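Local coordinates for protein cellulase (Bacillus sp. BG-CS10, PDB 5E09) that probably hydrolyses internal beta-1,4-glucosidic bonds of cellulose with a family 5 glycoside hydrolase barrel joined to an immunoglobulin-like module and a family 46 carbohydrate-binding module, at residues A[459-464]-A[483-488]; A[58-63]-A[85-90]; A[251-256]-A[303-308]. All coordinates share one frame; numbering follows the deposited sequence.

Interaction 1: A[459-464]-A[483-488]; sequences ATMEAV and GYTFSP
M461 and F486 set the closest backbone approach, 8.0 Å between their CA atoms, on strand 458-465, next to the edge strand 479-480, and on edge strand 486-489 at the other end of the antiparallel sheet, an approach consistent with a sheet folded over on itself. Side chains carry most of the contact between the two segments. M461, modelled as selenomethionine, passes over one face of the F486 ring, the two side chains running in opposite directions. Its CB sits above that face, displaced toward the rim, 3.8 Å from the centroid and 16° off the normal, a CH-pi contact whose shortest approach is CB to CE1 at 3.7 Å. Further out, the selenium makes a Met-aromatic contact from an oblique direction, with SE 4.6 Å from the ring centroid. The M461 chain leaves with CG anti to the backbone N (chi1 178°) and bends at its last torsion (chi3 78°), which carries the methyl CE back to F486 CD1 at 3.8 Å. T460 contributes its backbone, CA lying 3.9 Å from F486 CZ. T485 borders the methyl end of M461 with OG1, but that hydroxyl is hydrogen-bonded to the E481 carbonyl, so its meeting with CE is plain packing. F482 meets the F486 ring edge-to-face, and M461 also packs on F514. A459 and T460 both pair with H515 of the neighbouring strand 509-516, a classic beta bulge. All four touching residues are buried in the C-terminal carbohydrate-binding module. The contact therefore rests on dispersion and on the attraction of a polarisable selenium and C-H groups to an aromatic ring, interactions that hold the strand against T485 and F486 by shape rather than by strict bond directions.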
loop_
_atom_site.group_PDB
_atom_site.type_symbol
_atom_site.label_atom_id
_atom_site.label_comp_id
_atom_site.label_asym_id
_atom_site.label_seq_id
_atom_site.Cartn_x
_atom_site.Cartn_y
_atom_site.Cartn_z
ATOM N N ALA A 459 -14.334 1.143 13.461
ATOM C CA ALA A 459 -13.160 0.319 13.213
ATOM C C ALA A 459 -13.546 -0.860 12.332
ATOM O O ALA A 459 -12.896 -1.130 11.321
ATOM C CB ALA A 459 -12.553 -0.170 14.524
ATOM N N THR A 460 -14.616 -1.554 12.713
ATOM C CA THR A 460 -15.035 -2.721 11.942
ATOM C C THR A 460 -16.468 -3.143 12.256
ATOM O O THR A 460 -17.153 -2.485 13.027
ATOM C CB THR A 460 -14.087 -3.916 12.177
ATOM O OG1 THR A 460 -14.488 -5.013 11.347
ATOM C CG2 THR A 460 -14.097 -4.343 13.640
HETATM N N MSE A 461 -16.920 -4.231 11.638
HETATM C CA MSE A 461 -18.313 -4.670 11.758
HETATM C C MSE A 461 -18.420 -6.193 11.746
HETATM O O MSE A 461 -17.879 -6.855 10.858
HETATM C CB MSE A 461 -19.173 -4.086 10.620
HETATM C CG MSE A 461 -20.633 -4.543 10.656
HETATM SE SE MSE A 461 -21.719 -4.155 9.062
HETATM C CE MSE A 461 -21.089 -5.558 7.874
ATOM N N GLU A 462 -19.112 -6.744 12.737
ATOM C CA GLU A 462 -19.432 -8.165 12.744
ATOM C C GLU A 462 -20.829 -8.404 12.191
ATOM O O GLU A 462 -21.723 -7.579 12.360
ATOM C CB GLU A 462 -19.332 -8.749 14.149
ATOM C CG GLU A 462 -17.924 -8.955 14.654
ATOM C CD GLU A 462 -17.902 -9.613 16.025
ATOM O OE1 GLU A 462 -18.104 -8.899 17.034
ATOM O OE2 GLU A 462 -17.690 -10.844 16.091
ATOM N N ALA A 463 -21.009 -9.545 11.535
ATOM C CA ALA A 463 -22.309 -9.945 11.024
ATOM C C ALA A 463 -22.544 -11.420 11.304
ATOM O O ALA A 463 -21.825 -12.269 10.786
ATOM C CB ALA A 463 -22.404 -9.669 9.539
ATOM N N VAL A 464 -23.534 -11.733 12.135
ATOM C CA VAL A 464 -23.884 -13.135 12.377
ATOM C C VAL A 464 -25.377 -13.326 12.209
ATOM O O VAL A 464 -26.140 -12.401 12.418
ATOM C CB VAL A 464 -23.476 -13.614 13.783
ATOM C CG1 VAL A 464 -21.962 -13.579 13.951
ATOM C CG2 VAL A 464 -24.161 -12.779 14.852
ATOM N N GLY A 483 -15.207 -1.410 3.758
ATOM C CA GLY A 483 -15.372 -0.852 2.428
ATOM C C GLY A 483 -15.874 -1.708 1.285
ATOM O O GLY A 483 -16.185 -1.197 0.205
ATOM N N TYR A 484 -15.964 -3.012 1.525
ATOM C CA TYR A 484 -16.343 -3.960 0.487
ATOM C C TYR A 484 -17.768 -4.296 0.921
ATOM O O TYR A 484 -18.687 -4.309 0.105
ATOM C CB TYR A 484 -15.492 -5.229 0.398
ATOM C CG TYR A 484 -16.047 -6.296 -0.518
ATOM C CD1 TYR A 484 -16.259 -6.044 -1.869
ATOM C CD2 TYR A 484 -16.337 -7.567 -0.035
ATOM C CE1 TYR A 484 -16.763 -7.028 -2.713
ATOM C CE2 TYR A 484 -16.842 -8.554 -0.867
ATOM C CZ TYR A 484 -17.052 -8.280 -2.206
ATOM O OH TYR A 484 -17.554 -9.264 -3.034
ATOM N N THR A 485 -17.952 -4.540 2.214
ATOM C CA THR A 485 -19.241 -4.966 2.736
ATOM C C THR A 485 -20.024 -3.831 3.393
ATOM O O THR A 485 -21.251 -3.883 3.475
ATOM C CB THR A 485 -19.065 -6.095 3.761
ATOM O OG1 THR A 485 -18.228 -5.634 4.830
ATOM C CG2 THR A 485 -18.427 -7.317 3.103
ATOM N N PHE A 486 -19.315 -2.812 3.870
ATOM C CA PHE A 486 -19.955 -1.700 4.562
ATOM C C PHE A 486 -19.075 -0.471 4.474
ATOM O O PHE A 486 -17.885 -0.580 4.207
ATOM C CB PHE A 486 -20.225 -2.046 6.027
ATOM C CG PHE A 486 -18.987 -2.072 6.881
ATOM C CD1 PHE A 486 -18.203 -3.212 6.952
ATOM C CD2 PHE A 486 -18.611 -0.958 7.620
ATOM C CE1 PHE A 486 -17.059 -3.240 7.741
ATOM C CE2 PHE A 486 -17.471 -0.977 8.406
ATOM C CZ PHE A 486 -16.694 -2.121 8.469
ATOM N N SER A 487 -19.646 0.701 4.719
ATOM C CA SER A 487 -18.861 1.923 4.616
ATOM C C SER A 487 -19.410 3.051 5.488
ATOM O O SER A 487 -20.537 3.499 5.296
ATOM C CB SER A 487 -18.795 2.375 3.156
ATOM O OG SER A 487 -17.749 3.309 2.966
ATOM N N PRO A 488 -18.615 3.499 6.466
ATOM C CA PRO A 488 -18.966 4.714 7.205
ATOM C C PRO A 488 -18.850 5.945 6.311
ATOM O O PRO A 488 -17.773 6.212 5.774
ATOM C CB PRO A 488 -17.931 4.765 8.331
ATOM C CG PRO A 488 -17.353 3.391 8.403
ATOM C CD PRO A 488 -17.438 2.823 7.029
#

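Interaction 2: A[58-63]-A[85-90]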
loop_
_atom_site.group_PDB
_atom_site.type_symbol
_atom_site.label_atom_id
_atom_site.label_comp_id
_atom_site.label_asym_id
_atom_site.label_seq_id
_atom_site.Cartn_x
_atom_site.Cartn_y
_atom_site.Cartn_z
ATOM N N ILE A 58 12.576 6.249 -9.692
ATOM C CA ILE A 58 11.183 6.180 -10.073
ATOM C C ILE A 58 10.945 4.938 -10.928
ATOM O O ILE A 58 11.730 4.618 -11.822
ATOM C CB ILE A 58 10.749 7.463 -10.825
ATOM C CG1 ILE A 58 9.279 7.380 -11.244
ATOM C CG2 ILE A 58 11.641 7.712 -12.027
ATOM C CD1 ILE A 58 8.803 8.596 -12.010
ATOM N N ARG A 59 9.873 4.221 -10.619
ATOM C CA ARG A 59 9.457 3.088 -11.425
ATOM C C ARG A 59 8.357 3.554 -12.358
ATOM O O ARG A 59 7.414 4.224 -11.939
ATOM C CB ARG A 59 8.977 1.937 -10.544
ATOM C CG ARG A 59 8.587 0.663 -11.296
ATOM C CD ARG A 59 8.665 -0.522 -10.340
ATOM N NE ARG A 59 8.206 -1.781 -10.918
ATOM C CZ ARG A 59 6.959 -2.236 -10.833
ATOM N NH1 ARG A 59 6.035 -1.524 -10.205
ATOM N NH2 ARG A 59 6.636 -3.401 -11.375
ATOM N N ILE A 60 8.494 3.228 -13.633
ATOM C CA ILE A 60 7.496 3.626 -14.606
ATOM C C ILE A 60 6.866 2.379 -15.211
ATOM O O ILE A 60 7.368 1.832 -16.197
ATOM C CB ILE A 60 8.099 4.519 -15.705
ATOM C CG1 ILE A 60 8.719 5.766 -15.078
ATOM C CG2 ILE A 60 7.029 4.938 -16.698
ATOM C CD1 ILE A 60 9.444 6.640 -16.067
ATOM N N PRO A 61 5.776 1.906 -14.593
ATOM C CA PRO A 61 5.046 0.759 -15.133
ATOM C C PRO A 61 4.389 1.125 -16.454
ATOM O O PRO A 61 3.763 2.180 -16.566
ATOM C CB PRO A 61 3.993 0.454 -14.058
ATOM C CG PRO A 61 3.897 1.683 -13.234
ATOM C CD PRO A 61 5.246 2.341 -13.290
ATOM N N VAL A 62 4.548 0.272 -17.454
ATOM C CA VAL A 62 3.899 0.495 -18.737
ATOM C C VAL A 62 3.172 -0.753 -19.213
ATOM O O VAL A 62 3.750 -1.837 -19.257
ATOM C CB VAL A 62 4.904 0.924 -19.816
ATOM C CG1 VAL A 62 4.169 1.252 -21.105
ATOM C CG2 VAL A 62 5.717 2.125 -19.346
ATOM N N THR A 63 1.897 -0.598 -19.547
ATOM C CA THR A 63 1.147 -1.649 -20.220
ATOM C C THR A 63 1.162 -1.351 -21.714
ATOM O O THR A 63 0.786 -0.253 -22.135
ATOM C CB THR A 63 -0.297 -1.745 -19.703
ATOM O OG1 THR A 63 -0.279 -2.086 -18.311
ATOM C CG2 THR A 63 -1.069 -2.811 -20.466
ATOM N N GLU A 85 9.243 7.683 -23.486
ATOM C CA GLU A 85 10.659 8.033 -23.554
ATOM C C GLU A 85 10.916 9.427 -23.001
ATOM O O GLU A 85 11.922 9.660 -22.331
ATOM C CB GLU A 85 11.183 7.949 -24.989
ATOM C CG GLU A 85 12.632 8.403 -25.118
ATOM C CD GLU A 85 13.203 8.201 -26.510
ATOM O OE1 GLU A 85 12.414 7.997 -27.460
ATOM O OE2 GLU A 85 14.447 8.240 -26.649
ATOM N N GLN A 86 10.008 10.355 -23.284
ATOM C CA GLN A 86 10.155 11.715 -22.789
ATOM C C GLN A 86 10.123 11.730 -21.267
ATOM O O GLN A 86 10.944 12.390 -20.629
ATOM C CB GLN A 86 9.063 12.627 -23.351
ATOM C CG GLN A 86 9.066 14.009 -22.719
ATOM C CD GLN A 86 9.027 15.126 -23.740
ATOM O OE1 GLN A 86 8.275 15.070 -24.712
ATOM N NE2 GLN A 86 9.854 16.146 -23.530
ATOM N N VAL A 87 9.181 10.995 -20.683
ATOM C CA VAL A 87 9.095 10.955 -19.228
ATOM C C VAL A 87 10.386 10.382 -18.648
ATOM O O VAL A 87 10.954 10.929 -17.682
ATOM C CB VAL A 87 7.898 10.136 -18.755
ATOM C CG1 VAL A 87 7.959 9.937 -17.246
ATOM C CG2 VAL A 87 6.610 10.827 -19.158
ATOM N N ILE A 88 10.864 9.302 -19.266
ATOM C CA ILE A 88 12.128 8.698 -18.850
ATOM C C ILE A 88 13.294 9.698 -18.920
ATOM O O ILE A 88 14.155 9.738 -18.031
ATOM C CB ILE A 88 12.447 7.453 -19.707
ATOM C CG1 ILE A 88 11.442 6.342 -19.396
ATOM C CG2 ILE A 88 13.872 6.973 -19.459
ATOM C CD1 ILE A 88 11.636 5.083 -20.207
ATOM N N ASP A 89 13.310 10.514 -19.971
ATOM C CA ASP A 89 14.354 11.522 -20.140
ATOM C C ASP A 89 14.275 12.562 -19.037
ATOM O O ASP A 89 15.293 12.929 -18.460
ATOM C CB ASP A 89 14.252 12.197 -21.511
ATOM C CG ASP A 89 14.656 11.275 -22.643
ATOM O OD1 ASP A 89 15.337 10.261 -22.372
ATOM O OD2 ASP A 89 14.300 11.566 -23.806
ATOM N N TRP A 90 13.062 13.032 -18.755
ATOM C CA TRP A 90 12.830 13.984 -17.673
ATOM C C TRP A 90 13.370 13.464 -16.349
ATOM O O TRP A 90 14.040 14.188 -15.605
ATOM C CB TRP A 90 11.339 14.278 -17.528
ATOM C CG TRP A 90 10.772 15.140 -18.605
ATOM C CD1 TRP A 90 11.462 15.927 -19.480
ATOM C CD2 TRP A 90 9.387 15.309 -18.919
ATOM N NE1 TRP A 90 10.589 16.579 -20.317
ATOM C CE2 TRP A 90 9.308 16.214 -19.994
ATOM C CE3 TRP A 90 8.204 14.786 -18.389
ATOM C CZ2 TRP A 90 8.096 16.603 -20.556
ATOM C CZ3 TRP A 90 7.000 15.171 -18.949
ATOM C CH2 TRP A 90 6.955 16.072 -20.022
#
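I60 meets V87 and I88 through a single atom, its terminal methyl CD1, and the contact is wholly apolar. CD1 lies 3.8 Å from V87 CG1 and 3.9 Å from I88 CG1, each pair crossing at a slant, so that the methyl rests against two successive residues of the helix. The extended end of I60 (chi2 175°) puts CD1 at the far end of the side chain, where it meets the helix residues; the CA atoms of I60 and I88 are 8.1 Å apart. I60 also packs on V98, and V87 on I47 of helix 44-52.

The helix bonds within itself, D89 N to E85 O and W90 N to Q86 O, while the strand bonds to its neighbours, I60 pairing with M99 of strand 97-100.

Polar side chains turn elsewhere. R59, the residue before I60, forms salt bridges with E145 and E271, whereas E85 pairs with R134. Strand 57-60, helix 78-93 and strand 97-100 form one beta-alpha-beta unit of the TIM barrel. Joined by methyl and methylene groups alone, helix and strand are held here by hydrophobic burial and close fit, without directional bonds.

Interaction 3: A[251-256]-A[303-308]; sequences DTFNRV and RDVTHM
R303 grips the amide oxygen of N254 with two nitrogens, donating side-on from NE and NH2 to the one acceptor, and so ties helix 243-261 to the turn that leads into strand 306-311 of the TIM barrel. Both bonds are 3.0 Å long, NE to OD1 and NH2 to OD1, and the first has an N-H...O angle of 150°. OD1 lies in the guanidinium plane, but the two donors rise from one face of the amide plane, the two planes being 37° apart. The remaining nitrogen, NH1, is hydrogen-bonded to the H299 carbonyl on the helix that R303 follows, so three nitrogens hold the guanidinium in place. The R303 chain is extended from CG to NE (chi3 -171°), which lets it run toward N254 on helix 243-261.

Helix 286-302, which R303 follows, ends in a Schellman motif with D304, at positive phi, as its C-prime residue, and the chain then turns inward to V305. On the way, the aliphatic part of R303 packs on the backbone and side chain of F253: CD is 3.4 Å from F253 O and 3.8 Å from F253 CB. With R303 replaced, an alanine here would be likely to leave N254 OD1 without these two donors, to lose the NH1 bond to the H299 carbonyl, and to uncover F253 CB where CD now lies. Deeper in, F253 has its ring edge-to-face with Y225 and packs on L296 and L300, while both F253 and V305 rest on L269 of strand 267-272. The inner end of the contact is a looser apolar touch, with V305 CG2 lying obliquely to the aromatic ring, 4.4 Å from F253 CD1.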
loop_
_atom_site.group_PDB
_atom_site.type_symbol
_atom_site.label_atom_id
_atom_site.label_comp_id
_atom_site.label_asym_id
_atom_site.label_seq_id
_atom_site.Cartn_x
_atom_site.Cartn_y
_atom_site.Cartn_z
ATOM N N ASP A 251 9.538 -12.281 9.042
ATOM C CA ASP A 251 9.780 -13.547 8.354
ATOM C C ASP A 251 10.020 -13.332 6.860
ATOM O O ASP A 251 11.027 -13.815 6.294
ATOM C CB ASP A 251 8.602 -14.510 8.556
ATOM C CG ASP A 251 8.405 -14.903 10.017
ATOM O OD1 ASP A 251 9.329 -14.689 10.831
ATOM O OD2 ASP A 251 7.325 -15.439 10.351
ATOM N N THR A 252 9.099 -12.598 6.229
ATOM C CA THR A 252 9.187 -12.354 4.793
ATOM C C THR A 252 10.560 -11.828 4.404
ATOM O O THR A 252 11.265 -12.411 3.559
ATOM C CB THR A 252 8.121 -11.352 4.312
ATOM O OG1 THR A 252 6.812 -11.874 4.577
ATOM C CG2 THR A 252 8.273 -11.093 2.821
ATOM N N PHE A 253 10.970 -10.738 5.036
ATOM C CA PHE A 253 12.193 -10.115 4.564
ATOM C C PHE A 253 13.444 -10.764 5.150
ATOM O O PHE A 253 14.539 -10.580 4.629
ATOM C CB PHE A 253 12.121 -8.616 4.815
ATOM C CG PHE A 253 11.136 -7.933 3.903
ATOM C CD1 PHE A 253 11.448 -7.732 2.569
ATOM C CD2 PHE A 253 9.880 -7.572 4.354
ATOM C CE1 PHE A 253 10.544 -7.140 1.706
ATOM C CE2 PHE A 253 8.965 -6.975 3.500
ATOM C CZ PHE A 253 9.298 -6.757 2.170
ATOM N N ASN A 254 13.276 -11.574 6.188
ATOM C CA ASN A 254 14.367 -12.442 6.615
ATOM C C ASN A 254 14.721 -13.426 5.517
ATOM O O ASN A 254 15.891 -13.574 5.171
ATOM C CB ASN A 254 14.022 -13.208 7.894
ATOM C CG ASN A 254 14.364 -12.430 9.148
ATOM O OD1 ASN A 254 15.058 -11.415 9.094
ATOM N ND2 ASN A 254 13.877 -12.907 10.288
ATOM N N ARG A 255 13.727 -14.101 4.947
ATOM C CA ARG A 255 14.097 -15.061 3.916
ATOM C C ARG A 255 14.506 -14.360 2.615
ATOM O O ARG A 255 15.361 -14.875 1.878
ATOM C CB ARG A 255 12.979 -16.081 3.671
ATOM C CG ARG A 255 11.655 -15.528 3.255
ATOM C CD ARG A 255 10.687 -16.658 2.948
ATOM N NE ARG A 255 9.366 -16.132 2.641
ATOM C CZ ARG A 255 8.434 -15.891 3.554
ATOM N NH1 ARG A 255 8.677 -16.147 4.831
ATOM N NH2 ARG A 255 7.257 -15.400 3.187
ATOM N N VAL A 256 13.937 -13.185 2.338
ATOM C CA VAL A 256 14.429 -12.421 1.186
ATOM C C VAL A 256 15.911 -12.072 1.373
ATOM O O VAL A 256 16.716 -12.175 0.446
ATOM C CB VAL A 256 13.625 -11.120 0.954
ATOM C CG1 VAL A 256 14.327 -10.228 -0.067
ATOM C CG2 VAL A 256 12.214 -11.440 0.501
ATOM N N ARG A 303 17.706 -4.592 6.477
ATOM C CA ARG A 303 18.079 -5.649 5.540
ATOM C C ARG A 303 18.511 -5.159 4.149
ATOM O O ARG A 303 18.523 -5.942 3.196
ATOM C CB ARG A 303 16.925 -6.639 5.400
ATOM C CG ARG A 303 16.729 -7.508 6.626
ATOM C CD ARG A 303 15.298 -8.007 6.724
ATOM N NE ARG A 303 15.038 -8.668 7.997
ATOM C CZ ARG A 303 14.741 -8.029 9.124
ATOM N NH1 ARG A 303 14.673 -6.702 9.145
ATOM N NH2 ARG A 303 14.517 -8.718 10.235
ATOM N N ASP A 304 18.870 -3.880 4.044
ATOM C CA ASP A 304 19.339 -3.282 2.785
ATOM C C ASP A 304 18.418 -3.519 1.587
ATOM O O ASP A 304 18.887 -3.705 0.459
ATOM C CB ASP A 304 20.737 -3.796 2.437
ATOM C CG ASP A 304 21.775 -3.416 3.474
ATOM O OD1 ASP A 304 21.601 -2.374 4.144
ATOM O OD2 ASP A 304 22.763 -4.169 3.621
ATOM N N VAL A 305 17.112 -3.510 1.826
ATOM C CA VAL A 305 16.156 -3.620 0.734
ATOM C C VAL A 305 15.760 -2.240 0.233
ATOM O O VAL A 305 15.144 -1.467 0.962
ATOM C CB VAL A 305 14.885 -4.383 1.151
ATOM C CG1 VAL A 305 13.894 -4.436 -0.014
ATOM C CG2 VAL A 305 15.233 -5.785 1.626
ATOM N N THR A 306 16.123 -1.931 -1.008
ATOM C CA THR A 306 15.672 -0.700 -1.636
ATOM C C THR A 306 14.181 -0.837 -1.932
ATOM O O THR A 306 13.758 -1.830 -2.517
ATOM C CB THR A 306 16.458 -0.402 -2.921
ATOM O OG1 THR A 306 17.757 0.099 -2.576
ATOM C CG2 THR A 306 15.742 0.631 -3.770
ATOM N N HIS A 307 13.382 0.140 -1.512
ATOM C CA HIS A 307 11.931 0.036 -1.647
ATOM C C HIS A 307 11.340 1.145 -2.510
ATOM O O HIS A 307 11.900 2.240 -2.611
ATOM C CB HIS A 307 11.276 0.046 -0.267
ATOM C CG HIS A 307 11.656 1.229 0.567
ATOM N ND1 HIS A 307 11.193 2.502 0.305
ATOM C CD2 HIS A 307 12.468 1.335 1.644
ATOM C CE1 HIS A 307 11.702 3.339 1.192
ATOM N NE2 HIS A 307 12.481 2.658 2.015
HETATM N N MSE A 308 10.196 0.853 -3.125
HETATM C CA MSE A 308 9.533 1.773 -4.050
HETATM C C MSE A 308 8.015 1.805 -3.832
HETATM O O MSE A 308 7.317 0.830 -4.120
HETATM C CB MSE A 308 9.839 1.382 -5.498
HETATM C CG MSE A 308 11.313 1.126 -5.767
HETATM SE SE MSE A 308 11.680 0.871 -7.643
HETATM C CE MSE A 308 11.757 2.740 -8.195
#

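Interactions 2 and 3 belong to the same eight-stranded barrel, each setting a helix against a strand or the turn before it, and they touch at R59 N and M308 CE, 3.4 Å apart. Interaction 1 lies in the C-terminal carbohydrate-binding module, its nearest atoms about 23 Å from either of the others and on the opposite side of the chain's centre. Interactions 1 and 2 are fully buried and hold by apolar groups, an aromatic ring with a selenomethionine in the first and aliphatic methyls in the second. Interaction 3 is only partly buried: on its more exposed side it adds an arginine-asparagine pair, while its inner residues meet in a looser apolar touch.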